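Local coordinates for protein putative oxidoreductase (Magnetospirillum magnetotacticum, PDB 3C1A) that probably acts as an NAD(P)-dependent oxidoreductase of the GFO/IDH/MocA family, pairing a Rossmann domain with a C-terminal domain built on a mixed beta sheet, at residues A30-A35 with R282-F287; K23-T28 with L97-L102; H127-L130 with A134-A137. One frame throughout, in Å; residues are numbered along the deposited sequence. Where two conformers were deposited one is given.

Contact 1 of 3, residues A30-A35 with R282-F287; sequences AGLPGA and RAVRLF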
loop_
_atom_site.group_PDB
_atom_site.type_symbol
_atom_site.label_atom_id
_atom_site.label_comp_id
_atom_site.label_asym_id
_atom_site.label_seq_id
_atom_site.Cartn_x
_atom_site.Cartn_y
_atom_site.Cartn_z
ATOM N N ALA A 30 1.867 -0.814 19.368
ATOM C CA ALA A 30 2.295 -0.535 20.751
ATOM C C ALA A 30 2.320 0.949 21.091
ATOM O O ALA A 30 2.065 1.335 22.246
ATOM C CB ALA A 30 3.668 -1.153 21.020
ATOM N N GLY A 31 2.625 1.788 20.101
ATOM C CA GLY A 31 2.711 3.238 20.306
ATOM C C GLY A 31 1.393 3.999 20.212
ATOM O O GLY A 31 1.348 5.186 20.521
ATOM N N LEU A 32 0.324 3.315 19.801
ATOM C CA LEU A 32 -0.998 3.939 19.644
ATOM C C LEU A 32 -1.720 3.905 20.976
ATOM O O LEU A 32 -1.961 2.833 21.522
ATOM C CB LEU A 32 -1.843 3.209 18.580
ATOM C CG LEU A 32 -1.402 3.263 17.112
ATOM C CD1 LEU A 32 -2.317 2.422 16.220
ATOM C CD2 LEU A 32 -1.342 4.677 16.588
ATOM N N PRO A 33 -2.095 5.071 21.502
ATOM C CA PRO A 33 -2.877 5.063 22.727
ATOM C C PRO A 33 -4.295 4.490 22.639
ATOM O O PRO A 33 -4.840 4.083 23.663
ATOM C CB PRO A 33 -2.929 6.541 23.120
ATOM C CG PRO A 33 -2.688 7.287 21.894
ATOM C CD PRO A 33 -1.812 6.438 21.033
ATOM N N GLY A 34 -4.893 4.458 21.452
ATOM C CA GLY A 34 -6.265 4.003 21.316
ATOM C C GLY A 34 -6.446 2.568 20.870
ATOM O O GLY A 34 -7.561 2.146 20.618
ATOM N N ALA A 35 -5.355 1.823 20.772
ATOM C CA ALA A 35 -5.403 0.438 20.344
ATOM C C ALA A 35 -4.507 -0.420 21.232
ATOM O O ALA A 35 -3.582 0.096 21.894
ATOM C CB ALA A 35 -5.000 0.332 18.894
ATOM N N ARG A 282 -0.181 6.457 10.826
ATOM C CA ARG A 282 -1.457 6.979 10.359
ATOM C C ARG A 282 -2.432 5.926 9.933
ATOM O O ARG A 282 -3.591 5.998 10.303
ATOM C CB ARG A 282 -1.240 7.929 9.196
ATOM C CG ARG A 282 -2.470 8.744 8.805
ATOM C CD ARG A 282 -2.026 9.987 8.065
ATOM N NE ARG A 282 -3.172 10.703 7.544
ATOM C CZ ARG A 282 -3.710 11.768 8.119
ATOM N NH1 ARG A 282 -3.218 12.273 9.248
ATOM N NH2 ARG A 282 -4.761 12.338 7.551
ATOM N N ALA A 283 -1.965 4.952 9.138
ATOM C CA ALA A 283 -2.796 3.823 8.684
ATOM C C ALA A 283 -3.455 3.043 9.826
ATOM O O ALA A 283 -4.675 2.829 9.823
ATOM C CB ALA A 283 -1.955 2.880 7.827
ATOM N N VAL A 284 -2.633 2.593 10.770
ATOM C CA VAL A 284 -3.106 1.851 11.936
ATOM C C VAL A 284 -3.924 2.747 12.917
ATOM O O VAL A 284 -4.920 2.312 13.487
ATOM C CB VAL A 284 -1.907 1.180 12.657
ATOM C CG1 VAL A 284 -2.365 0.399 13.881
ATOM C CG2 VAL A 284 -1.158 0.265 11.683
ATOM N N ARG A 285 -3.512 3.988 13.132
ATOM C CA ARG A 285 -4.315 4.899 13.971
ATOM C C ARG A 285 -5.713 5.119 13.404
ATOM O O ARG A 285 -6.704 4.926 14.099
ATOM C CB ARG A 285 -3.603 6.240 14.154
ATOM C CG ARG A 285 -4.322 7.197 15.115
ATOM C CD ARG A 285 -3.642 8.542 15.233
ATOM N NE ARG A 285 -3.405 9.144 13.933
ATOM C CZ ARG A 285 -4.294 9.851 13.260
ATOM N NH1 ARG A 285 -5.495 10.081 13.778
ATOM N NH2 ARG A 285 -3.971 10.343 12.078
ATOM N N LEU A 286 -5.794 5.514 12.140
ATOM C CA LEU A 286 -7.071 5.685 11.467
ATOM C C LEU A 286 -7.909 4.415 11.431
ATOM O O LEU A 286 -9.113 4.444 11.727
ATOM C CB LEU A 286 -6.870 6.199 10.052
ATOM C CG LEU A 286 -6.370 7.649 9.994
ATOM C CD1 LEU A 286 -6.110 7.995 8.500
ATOM C CD2 LEU A 286 -7.336 8.608 10.692
ATOM N N PHE A 287 -7.291 3.302 11.065
ATOM C CA PHE A 287 -7.997 2.021 10.973
ATOM C C PHE A 287 -8.581 1.692 12.341
ATOM O O PHE A 287 -9.762 1.478 12.443
ATOM C CB PHE A 287 -7.080 0.891 10.489
ATOM C CG PHE A 287 -7.679 -0.463 10.598
ATOM C CD1 PHE A 287 -8.643 -0.897 9.679
ATOM C CD2 PHE A 287 -7.283 -1.337 11.607
ATOM C CE1 PHE A 287 -9.235 -2.163 9.802
ATOM C CE2 PHE A 287 -7.861 -2.653 11.703
ATOM C CZ PHE A 287 -8.823 -3.046 10.846
#

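Contact 2 of 3, residues K23-T28 with L97-L102; sequences KNYIRT and LVEKPL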
loop_
_atom_site.group_PDB
_atom_site.type_symbol
_atom_site.label_atom_id
_atom_site.label_comp_id
_atom_site.label_asym_id
_atom_site.label_seq_id
_atom_site.Cartn_x
_atom_site.Cartn_y
_atom_site.Cartn_z
ATOM N N LYS A 23 6.464 -6.568 9.341
ATOM C CA LYS A 23 7.728 -5.884 9.672
ATOM C C LYS A 23 7.744 -4.944 10.890
ATOM O O LYS A 23 8.610 -5.078 11.766
ATOM C CB LYS A 23 8.185 -5.092 8.443
ATOM C CG LYS A 23 9.652 -4.737 8.433
ATOM C CD LYS A 23 9.955 -3.699 7.370
ATOM C CE LYS A 23 11.229 -4.027 6.625
ATOM N NZ LYS A 23 11.773 -2.850 5.897
ATOM N N ASN A 24 6.820 -3.982 10.903
ATOM C CA ASN A 24 6.775 -2.910 11.908
ATOM C C ASN A 24 5.389 -2.682 12.542
ATOM O O ASN A 24 5.179 -1.705 13.251
ATOM C CB ASN A 24 7.205 -1.595 11.258
ATOM C CG ASN A 24 8.626 -1.629 10.755
ATOM O OD1 ASN A 24 8.910 -1.192 9.643
ATOM N ND2 ASN A 24 9.535 -2.137 11.579
ATOM N N TYR A 25 4.447 -3.578 12.276
ATOM C CA TYR A 25 3.092 -3.498 12.874
ATOM C C TYR A 25 3.110 -3.538 14.397
ATOM O O TYR A 25 2.456 -2.735 15.060
ATOM C CB TYR A 25 2.164 -4.587 12.308
ATOM C CG TYR A 25 1.625 -4.260 10.936
ATOM C CD1 TYR A 25 0.644 -3.279 10.757
ATOM C CD2 TYR A 25 2.083 -4.926 9.820
ATOM C CE1 TYR A 25 0.155 -2.972 9.474
ATOM C CE2 TYR A 25 1.592 -4.646 8.549
ATOM C CZ TYR A 25 0.645 -3.673 8.377
ATOM O OH TYR A 25 0.183 -3.411 7.098
ATOM N N ILE A 26 3.880 -4.450 14.981
ATOM C CA ILE A 26 3.798 -4.636 16.419
ATOM C C ILE A 26 4.219 -3.376 17.131
ATOM O O ILE A 26 3.606 -3.002 18.119
ATOM C CB ILE A 26 4.650 -5.836 16.928
ATOM C CG1 ILE A 26 4.068 -7.169 16.444
ATOM C CG2 ILE A 26 4.685 -5.857 18.428
ATOM C CD1 ILE A 26 4.902 -8.363 16.852
ATOM N N ARG A 27 5.265 -2.716 16.656
ATOM C CA ARG A 27 5.732 -1.472 17.350
ATOM C C ARG A 27 4.784 -0.311 17.110
ATOM O O ARG A 27 4.592 0.531 17.986
ATOM C CB ARG A 27 7.140 -1.050 16.937
ATOM C CG ARG A 27 7.316 -0.744 15.472
ATOM C CD ARG A 27 8.760 -0.363 15.171
ATOM N NE ARG A 27 8.822 0.642 14.119
ATOM N N THR A 28 4.196 -0.265 15.922
ATOM C CA THR A 28 3.219 0.774 15.594
ATOM C C THR A 28 2.003 0.636 16.500
ATOM O O THR A 28 1.546 1.618 17.101
ATOM C CB THR A 28 2.759 0.679 14.121
ATOM O OG1 THR A 28 3.885 0.797 13.230
ATOM C CG2 THR A 28 1.756 1.760 13.824
ATOM N N LEU A 97 -7.630 -5.102 8.213
ATOM C CA LEU A 97 -6.622 -4.305 7.512
ATOM C C LEU A 97 -5.633 -5.270 6.929
ATOM O O LEU A 97 -4.934 -5.962 7.690
ATOM C CB LEU A 97 -5.886 -3.346 8.482
ATOM C CG LEU A 97 -4.782 -2.487 7.830
ATOM C CD1 LEU A 97 -5.293 -1.503 6.741
ATOM C CD2 LEU A 97 -4.019 -1.714 8.923
ATOM N N VAL A 98 -5.654 -5.442 5.591
ATOM C CA VAL A 98 -4.782 -6.397 4.946
ATOM C C VAL A 98 -3.702 -5.733 4.136
ATOM O O VAL A 98 -3.940 -4.739 3.436
ATOM C CB VAL A 98 -5.578 -7.356 4.042
ATOM C CG1 VAL A 98 -6.399 -6.567 3.100
ATOM C CG2 VAL A 98 -4.632 -8.322 3.378
ATOM N N GLU A 99 -2.502 -6.287 4.216
ATOM C CA GLU A 99 -1.357 -5.614 3.620
ATOM C C GLU A 99 -1.539 -5.727 2.101
ATOM O O GLU A 99 -2.266 -6.586 1.640
ATOM C CB GLU A 99 -0.039 -6.211 4.145
ATOM C CG GLU A 99 1.099 -5.212 4.183
ATOM C CD GLU A 99 2.442 -5.904 4.309
ATOM O OE1 GLU A 99 2.511 -6.913 5.046
ATOM O OE2 GLU A 99 3.411 -5.453 3.653
ATOM N N LYS A 100 -0.976 -4.787 1.344
ATOM C CA LYS A 100 -0.951 -4.863 -0.131
ATOM C C LYS A 100 0.083 -5.883 -0.620
ATOM O O LYS A 100 1.038 -6.176 0.083
ATOM C CB LYS A 100 -0.615 -3.486 -0.738
ATOM C CG LYS A 100 0.706 -2.877 -0.210
ATOM C CD LYS A 100 1.002 -1.529 -0.858
ATOM N N PRO A 101 -0.115 -6.455 -1.826
ATOM C CA PRO A 101 -1.303 -6.348 -2.646
ATOM C C PRO A 101 -2.459 -7.151 -2.038
ATOM O O PRO A 101 -2.230 -8.167 -1.390
ATOM C CB PRO A 101 -0.867 -6.957 -3.985
ATOM C CG PRO A 101 0.178 -7.862 -3.689
ATOM C CD PRO A 101 0.908 -7.280 -2.474
ATOM N N LEU A 102 -3.682 -6.697 -2.248
ATOM C CA LEU A 102 -4.851 -7.345 -1.696
ATOM C C LEU A 102 -4.745 -8.872 -1.874
ATOM O O LEU A 102 -4.909 -9.653 -0.931
ATOM C CB LEU A 102 -6.105 -6.824 -2.403
ATOM C CG LEU A 102 -7.462 -7.502 -2.132
ATOM C CD1 LEU A 102 -7.683 -7.604 -0.549
ATOM C CD2 LEU A 102 -8.589 -6.733 -2.685
#

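Contact 3 of 3, residues H127-L130 with A134-A137; sequences HTQL and AWEA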
loop_
_atom_site.group_PDB
_atom_site.type_symbol
_atom_site.label_atom_id
_atom_site.label_comp_id
_atom_site.label_asym_id
_atom_site.label_seq_id
_atom_site.Cartn_x
_atom_site.Cartn_y
_atom_site.Cartn_z
ATOM N N HIS A 127 -2.230 0.361 1.730
ATOM C CA HIS A 127 -1.464 0.977 0.636
ATOM C C HIS A 127 -0.849 2.188 1.293
ATOM O O HIS A 127 -1.487 3.217 1.481
ATOM C CB HIS A 127 -2.347 1.429 -0.509
ATOM C CG HIS A 127 -2.975 0.323 -1.304
ATOM N ND1 HIS A 127 -4.337 0.201 -1.431
ATOM C CD2 HIS A 127 -2.435 -0.671 -2.057
ATOM C CE1 HIS A 127 -4.614 -0.835 -2.202
ATOM N NE2 HIS A 127 -3.478 -1.401 -2.568
ATOM N N THR A 128 0.384 2.048 1.680
ATOM C CA THR A 128 0.970 2.986 2.631
ATOM C C THR A 128 0.930 4.448 2.145
ATOM O O THR A 128 0.795 5.369 2.946
ATOM C CB THR A 128 2.388 2.568 2.915
ATOM O OG1 THR A 128 2.386 1.164 3.218
ATOM C CG2 THR A 128 2.962 3.349 4.090
ATOM N N GLN A 129 1.075 4.663 0.841
ATOM C CA GLN A 129 1.148 6.041 0.340
ATOM C C GLN A 129 -0.151 6.773 0.583
ATOM O O GLN A 129 -0.166 7.978 0.744
ATOM C CB GLN A 129 1.445 6.102 -1.162
ATOM C CG GLN A 129 1.831 7.551 -1.594
ATOM C CD GLN A 129 3.209 7.883 -1.149
ATOM O OE1 GLN A 129 3.405 8.541 -0.116
ATOM N NE2 GLN A 129 4.199 7.380 -1.878
ATOM N N LEU A 130 -1.250 6.046 0.567
ATOM C CA LEU A 130 -2.535 6.673 0.725
ATOM C C LEU A 130 -2.797 7.136 2.163
ATOM O O LEU A 130 -3.807 7.758 2.411
ATOM C CB LEU A 130 -3.629 5.735 0.255
ATOM C CG LEU A 130 -3.493 5.250 -1.178
ATOM C CD1 LEU A 130 -4.711 4.440 -1.511
ATOM C CD2 LEU A 130 -3.372 6.415 -2.138
ATOM N N ALA A 134 2.309 13.521 3.149
ATOM C CA ALA A 134 2.812 14.190 1.973
ATOM C C ALA A 134 1.879 13.995 0.753
ATOM O O ALA A 134 1.713 14.917 -0.040
ATOM C CB ALA A 134 4.230 13.699 1.668
ATOM N N TRP A 135 1.268 12.807 0.618
ATOM C CA TRP A 135 0.368 12.483 -0.495
ATOM C C TRP A 135 -0.936 13.249 -0.324
ATOM O O TRP A 135 -1.470 13.831 -1.265
ATOM C CB TRP A 135 0.113 10.969 -0.564
ATOM C CG TRP A 135 -0.848 10.604 -1.636
ATOM C CD1 TRP A 135 -2.068 10.067 -1.479
ATOM C CD2 TRP A 135 -0.648 10.760 -3.041
ATOM N NE1 TRP A 135 -2.665 9.869 -2.703
ATOM C CE2 TRP A 135 -1.804 10.298 -3.679
ATOM C CE3 TRP A 135 0.398 11.274 -3.825
ATOM C CZ2 TRP A 135 -1.953 10.346 -5.046
ATOM C CZ3 TRP A 135 0.249 11.308 -5.181
ATOM C CH2 TRP A 135 -0.915 10.854 -5.783
ATOM N N GLU A 136 -1.414 13.266 0.910
ATOM C CA GLU A 136 -2.569 14.063 1.276
ATOM C C GLU A 136 -2.345 15.562 0.980
ATOM O O GLU A 136 -3.228 16.223 0.431
ATOM C CB GLU A 136 -2.919 13.805 2.743
ATOM C CG GLU A 136 -3.350 12.340 3.015
ATOM C CD GLU A 136 -3.411 11.976 4.490
ATOM O OE1 GLU A 136 -3.413 12.895 5.330
ATOM O OE2 GLU A 136 -3.445 10.765 4.811
ATOM N N ALA A 137 -1.154 16.065 1.311
ATOM C CA ALA A 137 -0.745 17.458 1.010
ATOM C C ALA A 137 -0.622 17.731 -0.502
ATOM O O ALA A 137 -0.995 18.808 -0.958
ATOM C CB ALA A 137 0.546 17.795 1.687
#

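Contact 1 of 3, residues A30-A35 with R282-F287
L32 pushes its branched end against the middle of helix 279-290, where V284 and R285 receive it. It buries far more surface here than either partner, as befits a leucine just past the end of helix 25-31 with its CA-CB bond aimed at the other helix. CG lies beside the backbone N and anti to the carbonyl carbon (chi1 -67°), and this turns the branched end toward the helix, CD1 meeting V284 and R285 N, CD2 the root of the R285 side chain. CD1 approaches the backbone N of R285 to 3.7 Å. CD2 rests 3.7 Å from CB of R285 and 4.0 Å from its CA, the two side chains crossing at about a right angle.

V284 offers a compact beta-branched surface to CD1 of L32, whose distance to V284 CB is 3.8 Å. The still closer approach to CG1 is too short for carbons and is doubtful in detail. Of its side chain, R285 brings the aliphatic root, mainly CB, to L32. Its CG is anti to the backbone N (chi1 -175°), and a bend at chi3 carries the guanidinium away to a salt bridge between NE and E277. A long arginine suits this margin: its CB and CG lie against the leucine, while the charged end leads away.

The chain leaves L32 by a type I turn to A35, with P33 and G34 at its middle positions, and so enters strand 35-42. L32 also touches T281. V284 reaches across to Y25, T28 and I29, so helix 279-290 packs beside helix 25-31 on the parallel sheet, with A35 and F287 both meeting L13 of strand 11-17.

Contact 2 of 3, residues K23-T28 with L97-L102
Y25 spans the space between the start of helix 25-31 and strand 95-99, meeting E99 with its hydroxyl and L97 with ring carbon CE1. In sequence, N24 comes first, at the N-cap position; its contribution is made by the backbone, whose carbonyl oxygen takes two bonds from T28 at the next turn. Y25 follows; with chi1 at -78°, CG swings to the side opposite the carbonyl carbon, which turns the ring toward the strand. A tyrosine is long enough to bridge backbones 10.5 Å apart, measured from CA of Y25 to CA of E99.

The phenol OH packs 3.5 Å from CG of E99, against the methylenes of that side chain. OE1 of E99 lies at the ring edge, near its plane, and the carboxylate is turned 61° from the ring. CE1 of Y25 is a looser 4.4 Å from CD2 of L97, an apolar neighbour. Finally T28 OG1 bonds N24 O at 2.8 Å, from 37° above the carbonyl plane, while T28 N arrives from the opposite face; a threonine hydroxyl thus folds back onto its own helix.

A helix following a glycine-rich turn and packing on the parallel sheet is the signature of the NAD-binding Rossmann fold. E99, K100 and P101, the last after a cis peptide bond, match the Glu-Lys-Pro motif of the GFO/IDH/MocA family, which in relatives borders the nicotinamide site.

Contact 3 of 3, residues H127-L130 with A134-A137
W135 stands against Q129 and L130, joining a short 3-10 turn after the last parallel strand of the Rossmann sheet, 123-126, to the helix 133-140 that follows it. Within the turn, L130 N bonds H127 O at 3.0 Å.

Van der Waals contact dominates. Q129 O sits 3.3 Å from CB of W135 and 3.6 Å from its CD1, oblique to the indole. Q129 CG adds a methylene 4.0 Å from W135 CB, the two side chains crossing at about a right angle. L130 runs alongside the tryptophan in the same direction. The five-membered ring suits this place: CG and CD1 meet the backbone O of Q129, and CD1 and NE1 meet the CD2 methyl of L130.

Polar ends look to other partners. Q129 OE1 accepts from N132 ND2, while its NE2 bonds a tetraethylene glycol, probably from the crystallisation liquor. E136 OE1, in the conformer described, forms a salt bridge with R282. The indole N-H is satisfied by D182, which ties helix 133-140 to helix 168-184. Beside that same nitrogen, L130 places its CD2 methyl 3.6 Å from W135 NE1.

How the contacts relate
From the N terminus, helix 25-31 enters first contact 2 and then, at its end, contact 1. Contact 2 closes first, when the chain returns as strand 95-99. Contact 3 is a short local loop made next, after strand 123-126. The chain then builds the mixed sheet before helix 279-290 comes back to close contact 1. Contacts 1 and 2 therefore cross, whereas contact 3 lies wholly within the span of contact 1 and in series with contact 2. F287 packs on L97 between contacts 1 and 2, K100 touches H127 between contacts 2 and 3, and the R282-E136 salt bridge joins contacts 1 and 3. Together they bind a late helix to the early Rossmann core and to the segment leading out of it.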